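PDB 5GSZ: kinesin-like protein KIF19 from Mus musculus, which walks toward the plus ends of microtubules and depolymerises them at the tips of motile cilia, thereby regulating ciliary length. Local coordinates for residues Q77-K86 and E120-D130. Numbering follows the deposited sequence.
Sequences QEMVYQATTK and EPGIYVRTLND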
loop_
_atom_site.group_PDB
_atom_site.type_symbol
_atom_site.label_atom_id
_atom_site.label_comp_id
_atom_site.label_asym_id
_atom_site.label_seq_id
_atom_site.Cartn_x
_atom_site.Cartn_y
_atom_site.Cartn_z
ATOM N N GLN A 77 7.165 10.891 10.031
ATOM C CA GLN A 77 5.924 10.204 9.711
ATOM C C GLN A 77 4.859 11.193 9.231
ATOM O O GLN A 77 4.262 10.998 8.168
ATOM C CB GLN A 77 5.449 9.384 10.913
ATOM C CG GLN A 77 6.341 8.170 11.213
ATOM C CD GLN A 77 6.107 6.967 10.295
ATOM O OE1 GLN A 77 6.374 7.017 9.092
ATOM N NE2 GLN A 77 5.641 5.862 10.872
ATOM N N GLU A 78 4.647 12.294 9.961
ATOM C CA GLU A 78 3.595 13.226 9.543
ATOM C C GLU A 78 3.894 13.885 8.207
ATOM O O GLU A 78 2.962 14.242 7.484
ATOM C CB GLU A 78 3.348 14.316 10.584
ATOM C CG GLU A 78 2.147 14.013 11.522
ATOM C CD GLU A 78 0.805 14.596 11.064
ATOM O OE1 GLU A 78 -0.225 14.294 11.711
ATOM O OE2 GLU A 78 0.786 15.384 10.090
ATOM N N MET A 79 5.161 14.073 7.855
ATOM C CA MET A 79 5.448 14.700 6.571
ATOM C C MET A 79 5.137 13.747 5.428
ATOM O O MET A 79 4.624 14.163 4.378
ATOM C CB MET A 79 6.904 15.141 6.510
ATOM C CG MET A 79 7.322 16.107 7.591
ATOM S SD MET A 79 9.072 16.508 7.431
ATOM C CE MET A 79 9.263 17.587 8.859
ATOM N N VAL A 80 5.452 12.464 5.616
ATOM C CA VAL A 80 5.051 11.451 4.646
ATOM C C VAL A 80 3.539 11.444 4.493
ATOM O O VAL A 80 3.014 11.403 3.373
ATOM C CB VAL A 80 5.592 10.070 5.058
ATOM C CG1 VAL A 80 4.777 8.970 4.399
ATOM C CG2 VAL A 80 7.039 9.943 4.644
ATOM N N TYR A 81 2.818 11.505 5.612
ATOM C CA TYR A 81 1.367 11.540 5.548
ATOM C C TYR A 81 0.868 12.763 4.790
ATOM O O TYR A 81 0.024 12.648 3.888
ATOM C CB TYR A 81 0.792 11.516 6.952
ATOM C CG TYR A 81 -0.637 11.975 6.982
ATOM C CD1 TYR A 81 -1.652 11.171 6.473
ATOM C CD2 TYR A 81 -0.977 13.217 7.508
ATOM C CE1 TYR A 81 -2.970 11.586 6.494
ATOM C CE2 TYR A 81 -2.285 13.637 7.535
ATOM C CZ TYR A 81 -3.279 12.818 7.028
ATOM O OH TYR A 81 -4.585 13.235 7.057
ATOM N N GLN A 82 1.371 13.951 5.151
ATOM C CA GLN A 82 0.909 15.175 4.504
ATOM C C GLN A 82 1.129 15.107 2.997
ATOM O O GLN A 82 0.275 15.537 2.215
ATOM C CB GLN A 82 1.629 16.394 5.084
ATOM C CG GLN A 82 1.524 16.645 6.595
ATOM C CD GLN A 82 0.221 17.288 7.033
ATOM O OE1 GLN A 82 -0.517 17.838 6.220
ATOM N NE2 GLN A 82 -0.043 17.257 8.337
ATOM N N ALA A 83 2.252 14.549 2.572
ATOM C CA ALA A 83 2.587 14.553 1.160
ATOM C C ALA A 83 1.925 13.434 0.379
ATOM O O ALA A 83 1.986 13.446 -0.856
ATOM C CB ALA A 83 4.100 14.451 0.982
ATOM N N THR A 84 1.316 12.458 1.038
ATOM C CA THR A 84 0.840 11.303 0.286
ATOM C C THR A 84 -0.669 11.131 0.329
ATOM O O THR A 84 -1.300 11.036 -0.737
ATOM C CB THR A 84 1.524 10.006 0.767
ATOM O OG1 THR A 84 1.372 9.874 2.181
ATOM C CG2 THR A 84 2.982 10.030 0.418
ATOM N N THR A 85 -1.274 11.078 1.528
ATOM C CA THR A 85 -2.662 10.666 1.639
ATOM C C THR A 85 -3.598 11.697 2.258
ATOM O O THR A 85 -4.813 11.517 2.166
ATOM C CB THR A 85 -2.765 9.354 2.437
ATOM O OG1 THR A 85 -2.305 9.561 3.770
ATOM C CG2 THR A 85 -1.899 8.310 1.827
ATOM N N LYS A 86 -3.091 12.759 2.885
ATOM C CA LYS A 86 -3.983 13.729 3.517
ATOM C C LYS A 86 -5.032 14.240 2.532
ATOM O O LYS A 86 -6.229 14.294 2.845
ATOM C CB LYS A 86 -3.170 14.895 4.087
ATOM C CG LYS A 86 -3.990 15.904 4.866
ATOM C CD LYS A 86 -3.217 17.190 5.017
ATOM C CE LYS A 86 -4.029 18.305 5.662
ATOM N NZ LYS A 86 -4.315 18.050 7.099
ATOM N N GLU A 120 5.779 6.397 16.965
ATOM C CA GLU A 120 5.848 7.025 15.635
ATOM C C GLU A 120 4.808 6.441 14.686
ATOM O O GLU A 120 5.131 5.683 13.759
ATOM C CB GLU A 120 7.255 6.897 15.036
ATOM C CG GLU A 120 8.262 7.881 15.607
ATOM C CD GLU A 120 8.150 9.293 15.010
ATOM O OE1 GLU A 120 7.193 9.542 14.253
ATOM O OE2 GLU A 120 9.025 10.132 15.316
ATOM N N PRO A 121 3.545 6.812 14.869
ATOM C CA PRO A 121 2.459 6.187 14.099
ATOM C C PRO A 121 2.530 6.509 12.617
ATOM O O PRO A 121 3.110 7.510 12.191
ATOM C CB PRO A 121 1.198 6.793 14.724
ATOM C CG PRO A 121 1.635 7.306 16.061
ATOM C CD PRO A 121 3.036 7.757 15.869
ATOM N N GLY A 122 1.889 5.658 11.821
ATOM C CA GLY A 122 1.935 5.843 10.381
ATOM C C GLY A 122 0.684 6.375 9.703
ATOM O O GLY A 122 -0.061 7.187 10.260
ATOM N N ILE A 123 0.457 5.897 8.478
ATOM C CA ILE A 123 -0.559 6.467 7.600
ATOM C C ILE A 123 -1.970 6.150 8.095
ATOM O O ILE A 123 -2.860 7.005 8.026
ATOM C CB ILE A 123 -0.359 5.965 6.157
ATOM C CG1 ILE A 123 0.893 6.574 5.539
ATOM C CG2 ILE A 123 -1.592 6.283 5.296
ATOM C CD1 ILE A 123 0.877 8.075 5.526
ATOM N N TYR A 124 -2.210 4.914 8.549
ATOM C CA TYR A 124 -3.524 4.498 9.035
ATOM C C TYR A 124 -4.127 5.512 9.993
ATOM O O TYR A 124 -5.116 6.170 9.660
ATOM C CB TYR A 124 -3.475 3.145 9.756
ATOM C CG TYR A 124 -3.102 1.936 8.916
ATOM C CD1 TYR A 124 -3.306 1.903 7.540
ATOM C CD2 TYR A 124 -2.543 0.819 9.514
ATOM C CE1 TYR A 124 -2.957 0.763 6.790
ATOM C CE2 TYR A 124 -2.206 -0.289 8.795
ATOM C CZ TYR A 124 -2.405 -0.328 7.436
ATOM O OH TYR A 124 -2.055 -1.469 6.744
ATOM N N VAL A 125 -3.529 5.656 11.175
ATOM C CA VAL A 125 -4.144 6.479 12.208
ATOM C C VAL A 125 -4.136 7.953 11.807
ATOM O O VAL A 125 -5.085 8.685 12.099
ATOM C CB VAL A 125 -3.478 6.242 13.586
ATOM C CG1 VAL A 125 -3.462 4.767 13.956
ATOM C CG2 VAL A 125 -2.077 6.766 13.615
ATOM N N ARG A 126 -3.093 8.416 11.125
ATOM C CA ARG A 126 -3.089 9.816 10.700
ATOM C C ARG A 126 -4.238 10.082 9.746
ATOM O O ARG A 126 -4.905 11.119 9.829
ATOM C CB ARG A 126 -1.747 10.191 10.055
ATOM C CG ARG A 126 -0.622 10.272 11.060
ATOM C CD ARG A 126 0.761 10.342 10.456
ATOM N NE ARG A 126 1.600 11.131 11.358
ATOM C CZ ARG A 126 2.231 10.670 12.438
ATOM N NH1 ARG A 126 2.168 9.391 12.775
ATOM N NH2 ARG A 126 2.929 11.495 13.195
ATOM N N THR A 127 -4.518 9.128 8.869
ATOM C CA THR A 127 -5.616 9.284 7.931
ATOM C C THR A 127 -6.968 9.122 8.611
ATOM O O THR A 127 -7.889 9.901 8.338
ATOM C CB THR A 127 -5.463 8.288 6.786
ATOM O OG1 THR A 127 -4.107 8.316 6.328
ATOM C CG2 THR A 127 -6.377 8.653 5.635
ATOM N N LEU A 128 -7.117 8.116 9.481
ATOM C CA LEU A 128 -8.363 8.002 10.239
ATOM C C LEU A 128 -8.642 9.270 11.022
ATOM O O LEU A 128 -9.805 9.642 11.225
ATOM C CB LEU A 128 -8.333 6.794 11.177
ATOM C CG LEU A 128 -8.605 5.391 10.616
ATOM C CD1 LEU A 128 -7.560 4.810 9.705
ATOM C CD2 LEU A 128 -8.864 4.421 11.743
ATOM N N ASN A 129 -7.592 9.975 11.419
ATOM C CA ASN A 129 -7.735 11.106 12.317
ATOM C C ASN A 129 -8.242 12.341 11.583
ATOM O O ASN A 129 -9.217 12.969 12.000
ATOM C CB ASN A 129 -6.390 11.361 12.976
ATOM C CG ASN A 129 -6.525 11.854 14.368
ATOM O OD1 ASN A 129 -6.983 12.978 14.617
ATOM N ND2 ASN A 129 -6.196 10.987 15.309
ATOM N N ASP A 130 -7.594 12.701 10.484
ATOM C CA ASP A 130 -8.115 13.789 9.678
ATOM C C ASP A 130 -9.461 13.446 9.061
ATOM O O ASP A 130 -10.178 14.339 8.590
ATOM C CB ASP A 130 -7.126 14.141 8.576
ATOM C CG ASP A 130 -6.042 15.048 9.049
ATOM O OD1 ASP A 130 -6.163 15.555 10.190
ATOM O OD2 ASP A 130 -5.098 15.273 8.262
#
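With CG anti to the backbone N (chi1 162°), Tyr81 sends its ring across to helix 123-136, where Arg126 CB lies over one ring face by its place on the helix; Arg126 CG, anti to the carbonyl carbon, sends CD past Tyr81 CB toward Gln77 and Glu78. This is a helix-helix contact within the kinesin motor domain, a P-loop nucleotide-binding fold; the axes of segments 77-84 and 123-130 approach to 10.0 Å. Tyr81 sits as a knob in a hole formed by Ile123, Arg126, Thr127 and Asp130. A CH-pi contact defines the covered face, Arg126 CB lying 3.8 Å from the Tyr81 ring centroid and 15° off its normal. Ile123 supplies the apolar wall, its CD1 resting 3.7 Å from Tyr81 CB and also meeting Val80 CG1. Beyond the ring, Gln77 CB as modelled lies over one face of the Arg126 guanidinium, whose exact placement is doubtful, while the salt bridge from its NE to Glu78 OE1 is long, at 3.7 Å.

At the start of helix 77-84, Gln77 NE2 donates to Glu120 O over 2.9 Å; the N-H...O angle of 174° makes the bond nearly straight, and the acceptor lies in the amide plane although the donor stands above the carbonyl plane. The same amide reaches the nucleotide side of the domain, with OE1 bonded to Arg17, a residue of the ADP pocket, and NE2 also to Tyr112 O. Ile89 of helix 89-93 packs against Tyr81, Thr127 and Asp130. At the far end Asp130 OD2 accepts the Tyr81 hydroxyl, in a bond modelled very short and of doubtful exact length, and pairs with Lys86 NZ at 3.1 Å, the ammonium approaching from above the carboxylate plane.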